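Local coordinates for protein probable porin (Pseudomonas aeruginosa, PDB 4FT6) that probably forms a substrate-admitting channel across the outer membrane, as a beta-barrel porin of the OprD family, at residues Trp345-Val351 with Arg366-Leu372; Gly177-Asp181 with Leu206-Tyr210; Leu107-Leu112 with Met140-Glu145. All coordinates share one frame; numbering follows the deposited sequence.

How the contacts relate
Taken together, the three contacts illustrate how chemistry follows position in a barrel. Contact 1 pairs neighbouring strands of the wall, partly buried, with detergent-touching side chains, Arg347 among them, on one face and a charge-rich set on the other. Contact 3 also pairs two strands of the barrel, but at their ends and at the surface, where a carboxylate grips a turn. Contact 2 is buried yet lacks strand pairing: two loop segments meet through aliphatic groups and one hydroxyl. Contacts 2 and 3 are the closest neighbours, about 13 Å between nearest atoms; contact 1 lies across the chain's centre from both, its own centre 34 Å from that of contact 2.

Contact 1: residues Trp345-Val351 with Arg366-Leu372; sequences WERDVDV and RWRNAML. With C8E ((hydroxyethyloxy)tri(ethyloxy)octane), chain E.
The guanidinium of Arg347 is sandwiched between two aliphatic groups: Met371 CG lies 4.0 Å above one face and Val349 CG2 covers the other. Asn369 meets its edge, where NH2 approaches OD1 in a bond modelled too short to be trusted, and the octyl chain of the detergent C8E borders the same plane through C3. The ring of Trp367 has Asn369 CB over one face, while at its edge CH2 reaches C8E C5 at 3.7 Å; its NE1 bonds to Asn383. Val351 CG2 approaches Trp367 CE3 obliquely at 4.2 Å. With Met371 extended beyond CG (chi2 -169°), its CE arrives 3.5 Å from C8E C1.

The opposite face, which also carries Ala370 and Leu372, is rich in charge. Asp350 splits its carboxylate: OD1 stands 3.1 Å from Arg366 NE, above the guanidinium plane so that charge alone acts, and OD2 is 3.3 Å from Arg368 NE. Asp348 pairs with Arg327, and Glu346 accepts from the backbone of Val295.

Six backbone bonds hold the pairs Arg347–Met371, Val349–Asn369 and Val351–Trp367, with Arg347 N 2.9 Å from Met371 O. This is an antiparallel hairpin of a transmembrane beta-barrel, its detergent-touching side consistent with the membrane-facing surface and its charged side with the lumen of an OprD-type channel.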
loop_
_atom_site.group_PDB
_atom_site.type_symbol
_atom_site.label_atom_id
_atom_site.label_comp_id
_atom_site.label_asym_id
_atom_site.label_seq_id
_atom_site.Cartn_x
_atom_site.Cartn_y
_atom_site.Cartn_z
ATOM N N TRP A 345 -14.068 -5.089 -14.992
ATOM C CA TRP A 345 -14.657 -4.084 -14.122
ATOM C C TRP A 345 -14.708 -4.607 -12.698
ATOM O O TRP A 345 -14.954 -5.796 -12.474
ATOM C CB TRP A 345 -16.050 -3.635 -14.611
ATOM C CG TRP A 345 -17.152 -4.698 -14.576
ATOM C CD1 TRP A 345 -17.654 -5.386 -15.641
ATOM C CD2 TRP A 345 -17.878 -5.160 -13.421
ATOM N NE1 TRP A 345 -18.643 -6.250 -15.223
ATOM C CE2 TRP A 345 -18.799 -6.134 -13.868
ATOM C CE3 TRP A 345 -17.836 -4.851 -12.055
ATOM C CZ2 TRP A 345 -19.675 -6.800 -12.997
ATOM C CZ3 TRP A 345 -18.690 -5.519 -11.187
ATOM C CH2 TRP A 345 -19.607 -6.480 -11.664
ATOM N N GLU A 346 -14.458 -3.722 -11.738
ATOM C CA GLU A 346 -14.488 -4.092 -10.333
ATOM C C GLU A 346 -15.380 -3.113 -9.594
ATOM O O GLU A 346 -15.371 -1.908 -9.876
ATOM C CB GLU A 346 -13.077 -4.122 -9.720
ATOM C CG GLU A 346 -13.044 -4.423 -8.218
ATOM C CD GLU A 346 -11.625 -4.552 -7.651
ATOM O OE1 GLU A 346 -10.683 -4.887 -8.415
ATOM O OE2 GLU A 346 -11.446 -4.329 -6.427
ATOM N N ARG A 347 -16.156 -3.645 -8.655
ATOM C CA ARG A 347 -17.086 -2.856 -7.853
ATOM C C ARG A 347 -16.759 -3.163 -6.401
ATOM O O ARG A 347 -16.925 -4.304 -5.962
ATOM C CB ARG A 347 -18.531 -3.278 -8.164
ATOM C CG ARG A 347 -19.586 -2.580 -7.329
ATOM C CD ARG A 347 -20.434 -3.558 -6.540
ATOM N NE ARG A 347 -19.648 -4.185 -5.483
ATOM C CZ ARG A 347 -20.125 -5.032 -4.579
ATOM N NH1 ARG A 347 -21.402 -5.377 -4.578
ATOM N NH2 ARG A 347 -19.304 -5.534 -3.673
ATOM N N ASP A 348 -16.272 -2.161 -5.670
ATOM C CA ASP A 348 -15.883 -2.334 -4.272
ATOM C C ASP A 348 -16.903 -1.670 -3.377
ATOM O O ASP A 348 -17.508 -0.685 -3.771
ATOM C CB ASP A 348 -14.526 -1.676 -3.997
ATOM C CG ASP A 348 -13.368 -2.380 -4.682
ATOM O OD1 ASP A 348 -13.571 -3.483 -5.233
ATOM O OD2 ASP A 348 -12.242 -1.820 -4.655
ATOM N N VAL A 349 -17.081 -2.195 -2.169
ATOM C CA VAL A 349 -17.931 -1.559 -1.165
ATOM C C VAL A 349 -17.277 -1.643 0.201
ATOM O O VAL A 349 -16.888 -2.723 0.649
ATOM C CB VAL A 349 -19.332 -2.191 -1.093
ATOM C CG1 VAL A 349 -20.060 -1.732 0.171
ATOM C CG2 VAL A 349 -20.133 -1.829 -2.324
ATOM N N ASP A 350 -17.146 -0.496 0.856
ATOM C CA ASP A 350 -16.442 -0.414 2.127
ATOM C C ASP A 350 -17.386 0.156 3.166
ATOM O O ASP A 350 -17.950 1.233 2.973
ATOM C CB ASP A 350 -15.243 0.524 1.983
ATOM C CG ASP A 350 -14.002 0.009 2.689
ATOM O OD1 ASP A 350 -13.844 0.247 3.910
ATOM O OD2 ASP A 350 -13.169 -0.627 2.012
ATOM N N VAL A 351 -17.587 -0.564 4.260
ATOM C CA VAL A 351 -18.319 0.002 5.384
ATOM C C VAL A 351 -17.450 -0.125 6.619
ATOM O O VAL A 351 -16.841 -1.173 6.850
ATOM C CB VAL A 351 -19.649 -0.699 5.613
ATOM C CG1 VAL A 351 -20.400 -0.018 6.741
ATOM C CG2 VAL A 351 -20.478 -0.672 4.338
ATOM N N ARG A 366 -14.738 -3.398 10.252
ATOM C CA ARG A 366 -14.823 -2.937 8.878
ATOM C C ARG A 366 -15.060 -4.099 7.925
ATOM O O ARG A 366 -14.442 -5.161 8.046
ATOM C CB ARG A 366 -13.531 -2.196 8.525
ATOM C CG ARG A 366 -13.236 -2.037 7.052
ATOM C CD ARG A 366 -12.022 -1.149 6.902
ATOM N NE ARG A 366 -11.516 -1.109 5.532
ATOM C CZ ARG A 366 -10.579 -0.269 5.111
ATOM N NH1 ARG A 366 -10.055 0.609 5.955
ATOM N NH2 ARG A 366 -10.172 -0.302 3.852
ATOM N N TRP A 367 -15.961 -3.900 6.974
ATOM C CA TRP A 367 -16.278 -4.947 6.017
ATOM C C TRP A 367 -15.943 -4.463 4.605
ATOM O O TRP A 367 -16.336 -3.362 4.204
ATOM C CB TRP A 367 -17.751 -5.335 6.159
ATOM C CG TRP A 367 -18.311 -6.151 5.037
ATOM C CD1 TRP A 367 -17.808 -7.321 4.533
ATOM C CD2 TRP A 367 -19.520 -5.883 4.309
ATOM N NE1 TRP A 367 -18.627 -7.783 3.520
ATOM C CE2 TRP A 367 -19.679 -6.916 3.362
ATOM C CE3 TRP A 367 -20.472 -4.863 4.354
ATOM C CZ2 TRP A 367 -20.757 -6.953 2.469
ATOM C CZ3 TRP A 367 -21.541 -4.901 3.470
ATOM C CH2 TRP A 367 -21.676 -5.939 2.541
ATOM N N ARG A 368 -15.193 -5.264 3.859
ATOM C CA ARG A 368 -14.864 -4.899 2.488
ATOM C C ARG A 368 -15.346 -5.967 1.526
ATOM O O ARG A 368 -15.012 -7.155 1.669
ATOM C CB ARG A 368 -13.364 -4.663 2.327
ATOM C CG ARG A 368 -12.805 -3.705 3.374
ATOM C CD ARG A 368 -11.310 -3.523 3.250
ATOM N NE ARG A 368 -10.941 -3.105 1.901
ATOM C CZ ARG A 368 -9.695 -2.938 1.473
ATOM N NH1 ARG A 368 -8.663 -3.143 2.286
ATOM N NH2 ARG A 368 -9.488 -2.567 0.219
ATOM N N ASN A 369 -16.135 -5.528 0.548
ATOM C CA ASN A 369 -16.746 -6.428 -0.416
ATOM C C ASN A 369 -16.386 -6.016 -1.840
ATOM O O ASN A 369 -16.435 -4.827 -2.169
ATOM C CB ASN A 369 -18.269 -6.416 -0.240
ATOM C CG ASN A 369 -18.947 -7.494 -1.034
ATOM O OD1 ASN A 369 -19.213 -7.332 -2.220
ATOM N ND2 ASN A 369 -19.233 -8.611 -0.385
ATOM N N ALA A 370 -16.022 -6.979 -2.688
ATOM C CA ALA A 370 -15.651 -6.650 -4.067
ATOM C C ALA A 370 -16.105 -7.686 -5.079
ATOM O O ALA A 370 -16.026 -8.890 -4.825
ATOM C CB ALA A 370 -14.165 -6.436 -4.189
ATOM N N MET A 371 -16.572 -7.198 -6.226
ATOM C CA MET A 371 -16.884 -8.049 -7.357
ATOM C C MET A 371 -15.926 -7.695 -8.476
ATOM O O MET A 371 -15.698 -6.512 -8.751
ATOM C CB MET A 371 -18.318 -7.808 -7.849
ATOM C CG MET A 371 -19.431 -8.273 -6.918
ATOM S SD MET A 371 -21.042 -8.238 -7.741
ATOM C CE MET A 371 -22.104 -8.938 -6.483
ATOM N N LEU A 372 -15.377 -8.708 -9.132
ATOM C CA LEU A 372 -14.539 -8.472 -10.297
ATOM C C LEU A 372 -14.980 -9.408 -11.406
ATOM O O LEU A 372 -15.136 -10.616 -11.186
ATOM C CB LEU A 372 -13.070 -8.721 -9.965
ATOM C CG LEU A 372 -12.164 -8.702 -11.196
ATOM C CD1 LEU A 372 -11.981 -7.278 -11.665
ATOM C CD2 LEU A 372 -10.823 -9.362 -10.909
HETATM C C1 C8E E . -24.740 -9.492 -4.286
HETATM C C2 C8E E . -24.588 -8.085 -3.721
HETATM C C3 C8E E . -23.339 -7.972 -2.840
HETATM C C4 C8E E . -23.701 -7.846 -1.363
HETATM C C5 C8E E . -23.280 -6.502 -0.762
HETATM C C6 C8E E . -23.464 -5.346 -1.741
HETATM C C7 C8E E . -23.349 -3.973 -1.076
HETATM C C8 C8E E . -24.195 -3.812 0.184
HETATM O O9 C8E E . -23.789 -2.659 0.898
HETATM C C10 C8E E . -24.719 -1.596 0.872
HETATM C C11 C8E E . -24.227 -0.423 1.725
HETATM O O12 C8E E . -23.173 0.260 1.071
HETATM C C13 C8E E . -23.484 1.598 0.736
#

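Contact 2: residues Gly177-Asp181 with Leu206-Tyr210; sequences GAFSD and LQDIY
Ser180 draws nearest to Gln207, their CA atoms 6.0 Å apart, as the irregular 177-181 segment passes a tight turn in which Leu206 O accepts from both Ile209 N and Tyr210 N. Asp208, at the corner of that turn, has a positive phi of 66°, consistent with a type II turn over Leu206 to Ile209.

The polar link is a single side-chain bond. Ser180 OG donates to Gln207 O over 3.2 Å, meeting a lone pair in the carbonyl plane at a C=O...O angle of 116°. Its hydroxyl swings away from its own backbone N (chi1 -167°), which carries it over the turn. Ser180 OG in turn accepts from Arg182 N, so the hydroxyl is both donor and acceptor.

Aliphatic groups complete the contact. Leu206 CD1 presses on Ser180 CB at 3.5 Å, and Gln207 CB lies 3.4 Å from Ser180 OG, flanking the hydroxyl. Ile209 reaches farther: its chain is extended beyond CG1, so CD1 becomes the leading atom, 3.9 Å from Ala178 CB and 3.7 Å from Ala178 O. Phe179 points its side chain away and contributes its carbonyl, with O 3.8 Å from Ile209 CD1; that oxygen accepts from Lys244 NZ. Beyond the pair, Ile209 touches Val172 and Leu206 touches Phe183, while Asp208 OD1 binds Ala242 N.

A loop can thus be seated on a hairpin turn without beta pairing between the two segments. The bond helps to place the Ser180 hydroxyl, together with Arg182 N; aliphatic contacts from Leu206 and Gln207 flank it, and Ile209 extends the packing to Ala178. In this largely buried contact, Ser180 OG and Gln207 O are therefore paired where they are covered.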
loop_
_atom_site.group_PDB
_atom_site.type_symbol
_atom_site.label_atom_id
_atom_site.label_comp_id
_atom_site.label_asym_id
_atom_site.label_seq_id
_atom_site.Cartn_x
_atom_site.Cartn_y
_atom_site.Cartn_z
ATOM N N GLY A 177 12.160 -14.011 -11.059
ATOM C CA GLY A 177 13.324 -14.434 -11.811
ATOM C C GLY A 177 14.542 -13.562 -11.536
ATOM O O GLY A 177 15.564 -14.042 -11.025
ATOM N N ALA A 178 14.442 -12.279 -11.884
ATOM C CA ALA A 178 15.556 -11.347 -11.736
ATOM C C ALA A 178 15.484 -10.680 -10.365
ATOM O O ALA A 178 14.455 -10.127 -10.007
ATOM C CB ALA A 178 15.517 -10.296 -12.833
ATOM N N PHE A 179 16.570 -10.710 -9.595
ATOM C CA PHE A 179 16.546 -10.078 -8.271
ATOM C C PHE A 179 17.574 -8.958 -8.132
ATOM O O PHE A 179 18.528 -8.884 -8.917
ATOM C CB PHE A 179 16.768 -11.120 -7.171
ATOM C CG PHE A 179 15.616 -12.081 -7.008
ATOM C CD1 PHE A 179 14.576 -11.807 -6.123
ATOM C CD2 PHE A 179 15.557 -13.260 -7.751
ATOM C CE1 PHE A 179 13.481 -12.709 -5.979
ATOM C CE2 PHE A 179 14.462 -14.162 -7.607
ATOM C CZ PHE A 179 13.430 -13.877 -6.724
ATOM N N SER A 180 17.399 -8.099 -7.125
ATOM C CA SER A 180 18.415 -7.085 -6.844
ATOM C C SER A 180 18.709 -6.878 -5.368
ATOM O O SER A 180 17.807 -6.927 -4.531
ATOM C CB SER A 180 18.040 -5.749 -7.475
ATOM O OG SER A 180 19.144 -4.862 -7.449
ATOM N N ASP A 181 19.990 -6.637 -5.087
ATOM C CA ASP A 181 20.507 -6.199 -3.789
ATOM C C ASP A 181 20.215 -4.735 -3.548
ATOM O O ASP A 181 20.183 -4.278 -2.414
ATOM C CB ASP A 181 22.039 -6.267 -3.792
ATOM C CG ASP A 181 22.564 -7.613 -3.444
ATOM O OD1 ASP A 181 22.595 -8.475 -4.343
ATOM O OD2 ASP A 181 22.988 -7.802 -2.281
ATOM N N LEU A 206 16.191 0.238 -9.476
ATOM C CA LEU A 206 16.373 -1.154 -9.066
ATOM C C LEU A 206 17.544 -1.744 -9.847
ATOM O O LEU A 206 17.402 -2.115 -11.021
ATOM C CB LEU A 206 15.109 -1.970 -9.298
ATOM C CG LEU A 206 15.308 -3.394 -8.808
ATOM C CD1 LEU A 206 15.500 -3.356 -7.294
ATOM C CD2 LEU A 206 14.143 -4.263 -9.208
ATOM N N GLN A 207 18.701 -1.813 -9.193
ATOM C CA GLN A 207 19.971 -2.108 -9.864
ATOM C C GLN A 207 19.900 -3.231 -10.885
ATOM O O GLN A 207 19.444 -4.334 -10.573
ATOM C CB GLN A 207 21.052 -2.443 -8.837
ATOM C CG GLN A 207 22.385 -2.867 -9.444
ATOM C CD GLN A 207 23.486 -2.947 -8.410
ATOM O OE1 GLN A 207 23.564 -3.904 -7.637
ATOM N NE2 GLN A 207 24.335 -1.928 -8.376
ATOM N N ASP A 208 20.334 -2.915 -12.105
ATOM C CA ASP A 208 20.410 -3.857 -13.220
ATOM C C ASP A 208 19.050 -4.380 -13.724
ATOM O O ASP A 208 18.977 -5.258 -14.586
ATOM C CB ASP A 208 21.385 -4.987 -12.884
ATOM C CG ASP A 208 22.841 -4.583 -13.100
ATOM O OD1 ASP A 208 23.150 -3.939 -14.133
ATOM O OD2 ASP A 208 23.680 -4.904 -12.231
ATOM N N ILE A 209 17.971 -3.807 -13.218
ATOM C CA ILE A 209 16.663 -4.214 -13.681
ATOM C C ILE A 209 15.888 -3.036 -14.283
ATOM O O ILE A 209 15.542 -3.054 -15.474
ATOM C CB ILE A 209 15.862 -4.904 -12.557
ATOM C CG1 ILE A 209 16.597 -6.173 -12.127
ATOM C CG2 ILE A 209 14.442 -5.222 -13.030
ATOM C CD1 ILE A 209 15.990 -6.897 -10.920
ATOM N N TYR A 210 15.612 -2.022 -13.462
ATOM C CA TYR A 210 14.947 -0.820 -13.959
ATOM C C TYR A 210 15.353 0.504 -13.307
ATOM O O TYR A 210 16.023 0.536 -12.256
ATOM C CB TYR A 210 13.417 -0.975 -13.968
ATOM C CG TYR A 210 12.683 -0.835 -12.636
ATOM C CD1 TYR A 210 12.608 0.382 -11.970
ATOM C CD2 TYR A 210 11.994 -1.912 -12.083
ATOM C CE1 TYR A 210 11.905 0.510 -10.758
ATOM C CE2 TYR A 210 11.280 -1.786 -10.877
ATOM C CZ TYR A 210 11.241 -0.578 -10.225
ATOM O OH TYR A 210 10.542 -0.476 -9.045
#

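Contact 3: residues Leu107-Leu112 with Met140-Glu145; sequences LSNTEL and MLTSRE
Glu145 grips the turn at Ser108–Thr110 with both oxygens of its carboxylate. OE1 receives the hydroxyl of Ser108, OG lying 2.8 Å away on the syn lone pair. OE2 is shared: Asn109 N comes to it at 2.9 Å on the syn side, 22° out of the carboxylate plane, while Thr110 OG1 donates at 2.7 Å to the anti lone pair. Three donors therefore surround one acid, which would tend to stabilise its charged form. A bend at chi2, -67°, folds the Glu145 side chain back so that its end reaches the turn. Ser143 OG also lies against Thr110 OG1, though the modelled separation is too short to carry weight.

The donors are set in place by a type II' beta turn from Leu107 to Thr110, closed by paired backbone bonds between those two residues. The turn brings a backbone N-H and two hydroxyls within reach of the one carboxylate. Beyond it, strand 110-114 begins beside the end of strand 139-143: Glu111 and Thr142 form a hydrogen-bonded antiparallel pair, Glu111 N 2.9 Å from Thr142 O, and Thr110–Ser143 and Leu112–Leu141 flank it as non-hydrogen-bonded pairs. Leu141 CD1 supplies the apolar contact, 3.7 Å from Thr110 CG2 and 4.1 Å from Leu112 CB. Glu111 turns its acid elsewhere, to Tyr53 OH and Lys113.

No helix is present in the modelled chain, and the contact sits at the ends of strands and the turn joining 95-107 to 110-114. Strand 110-114 is paired with 95-107 as well as with 139-143, which in turn borders 149-160; Met140 packs on Leu117, Pro119 and Leu121 of the strand's continuation, after a break, at 117-121, and Arg144 on Thr150.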
loop_
_atom_site.group_PDB
_atom_site.type_symbol
_atom_site.label_atom_id
_atom_site.label_comp_id
_atom_site.label_asym_id
_atom_site.label_seq_id
_atom_site.Cartn_x
_atom_site.Cartn_y
_atom_site.Cartn_z
ATOM N N LEU A 107 19.661 15.098 12.883
ATOM C CA LEU A 107 20.481 16.294 12.950
ATOM C C LEU A 107 19.618 17.449 12.460
ATOM O O LEU A 107 19.145 17.432 11.317
ATOM C CB LEU A 107 21.736 16.133 12.093
ATOM C CG LEU A 107 22.649 17.353 11.993
ATOM C CD1 LEU A 107 23.105 17.763 13.374
ATOM C CD2 LEU A 107 23.842 17.057 11.095
ATOM N N SER A 108 19.383 18.425 13.335
ATOM C CA SER A 108 18.476 19.533 13.028
ATOM C C SER A 108 17.085 19.043 12.591
ATOM O O SER A 108 16.332 18.507 13.408
ATOM C CB SER A 108 19.096 20.444 11.967
ATOM O OG SER A 108 18.117 21.262 11.364
ATOM N N ASN A 109 16.765 19.231 11.307
ATOM C CA ASN A 109 15.486 18.809 10.718
ATOM C C ASN A 109 15.644 17.641 9.750
ATOM O O ASN A 109 14.749 17.347 8.950
ATOM C CB ASN A 109 14.833 19.963 9.952
ATOM C CG ASN A 109 14.296 21.044 10.861
ATOM O OD1 ASN A 109 13.831 20.771 11.969
ATOM N ND2 ASN A 109 14.352 22.286 10.391
ATOM N N THR A 110 16.794 16.988 9.810
ATOM C CA THR A 110 17.086 15.890 8.907
ATOM C C THR A 110 17.181 14.602 9.722
ATOM O O THR A 110 17.793 14.569 10.791
ATOM C CB THR A 110 18.394 16.155 8.153
ATOM O OG1 THR A 110 18.220 17.296 7.298
ATOM C CG2 THR A 110 18.807 14.936 7.330
ATOM N N GLU A 111 16.575 13.538 9.222
ATOM C CA GLU A 111 16.410 12.343 10.025
ATOM C C GLU A 111 16.787 11.098 9.234
ATOM O O GLU A 111 16.419 10.957 8.064
ATOM C CB GLU A 111 14.968 12.257 10.504
ATOM C CG GLU A 111 14.716 11.211 11.556
ATOM C CD GLU A 111 13.260 11.178 12.000
ATOM O OE1 GLU A 111 12.426 11.889 11.386
ATOM O OE2 GLU A 111 12.948 10.436 12.961
ATOM N N LEU A 112 17.533 10.200 9.872
ATOM C CA LEU A 112 17.990 8.992 9.208
ATOM C C LEU A 112 17.515 7.776 9.983
ATOM O O LEU A 112 17.708 7.712 11.198
ATOM C CB LEU A 112 19.513 8.992 9.138
ATOM C CG LEU A 112 20.163 7.736 8.558
ATOM C CD1 LEU A 112 19.836 7.608 7.063
ATOM C CD2 LEU A 112 21.677 7.748 8.810
ATOM N N MET A 140 16.750 4.972 5.331
ATOM C CA MET A 140 16.019 6.082 4.743
ATOM C C MET A 140 16.481 7.408 5.299
ATOM O O MET A 140 16.641 7.582 6.515
ATOM C CB MET A 140 14.510 5.938 4.972
ATOM C CG MET A 140 13.907 4.688 4.379
ATOM S SD MET A 140 12.195 4.498 4.907
ATOM C CE MET A 140 11.418 5.743 3.880
ATOM N N LEU A 141 16.693 8.344 4.386
ATOM C CA LEU A 141 16.990 9.711 4.758
ATOM C C LEU A 141 15.780 10.571 4.383
ATOM O O LEU A 141 15.194 10.412 3.307
ATOM C CB LEU A 141 18.246 10.196 4.031
ATOM C CG LEU A 141 18.834 11.537 4.448
ATOM C CD1 LEU A 141 18.999 11.541 5.948
ATOM C CD2 LEU A 141 20.182 11.761 3.779
ATOM N N THR A 142 15.404 11.465 5.288
ATOM C CA THR A 142 14.305 12.382 5.064
ATOM C C THR A 142 14.736 13.757 5.557
ATOM O O THR A 142 15.166 13.909 6.712
ATOM C CB THR A 142 13.077 11.956 5.847
ATOM O OG1 THR A 142 12.856 10.550 5.662
ATOM C CG2 THR A 142 11.847 12.781 5.399
ATOM N N SER A 143 14.644 14.763 4.695
ATOM C CA SER A 143 15.169 16.067 5.074
ATOM C C SER A 143 14.260 17.209 4.673
ATOM O O SER A 143 13.778 17.274 3.534
ATOM C CB SER A 143 16.575 16.288 4.519
ATOM O OG SER A 143 17.108 17.477 5.069
ATOM N N ARG A 144 14.022 18.097 5.631
ATOM C CA ARG A 144 13.165 19.252 5.423
ATOM C C ARG A 144 13.769 20.467 6.112
ATOM O O ARG A 144 13.210 21.024 7.058
ATOM C CB ARG A 144 11.742 18.964 5.906
ATOM C CG ARG A 144 11.650 18.375 7.290
ATOM C CD ARG A 144 10.224 17.943 7.577
ATOM N NE ARG A 144 9.857 16.715 6.876
ATOM C CZ ARG A 144 8.961 15.843 7.329
ATOM N NH1 ARG A 144 8.344 16.076 8.479
ATOM N NH2 ARG A 144 8.683 14.742 6.641
ATOM N N GLU A 145 14.940 20.863 5.635
ATOM C CA GLU A 145 15.606 22.033 6.178
ATOM C C GLU A 145 14.976 23.319 5.641
ATOM O O GLU A 145 15.016 24.360 6.297
ATOM C CB GLU A 145 17.101 21.970 5.872
ATOM C CG GLU A 145 17.789 20.734 6.471
ATOM C CD GLU A 145 17.817 20.744 7.995
ATOM O OE1 GLU A 145 17.870 21.842 8.591
ATOM O OE2 GLU A 145 17.794 19.654 8.603
#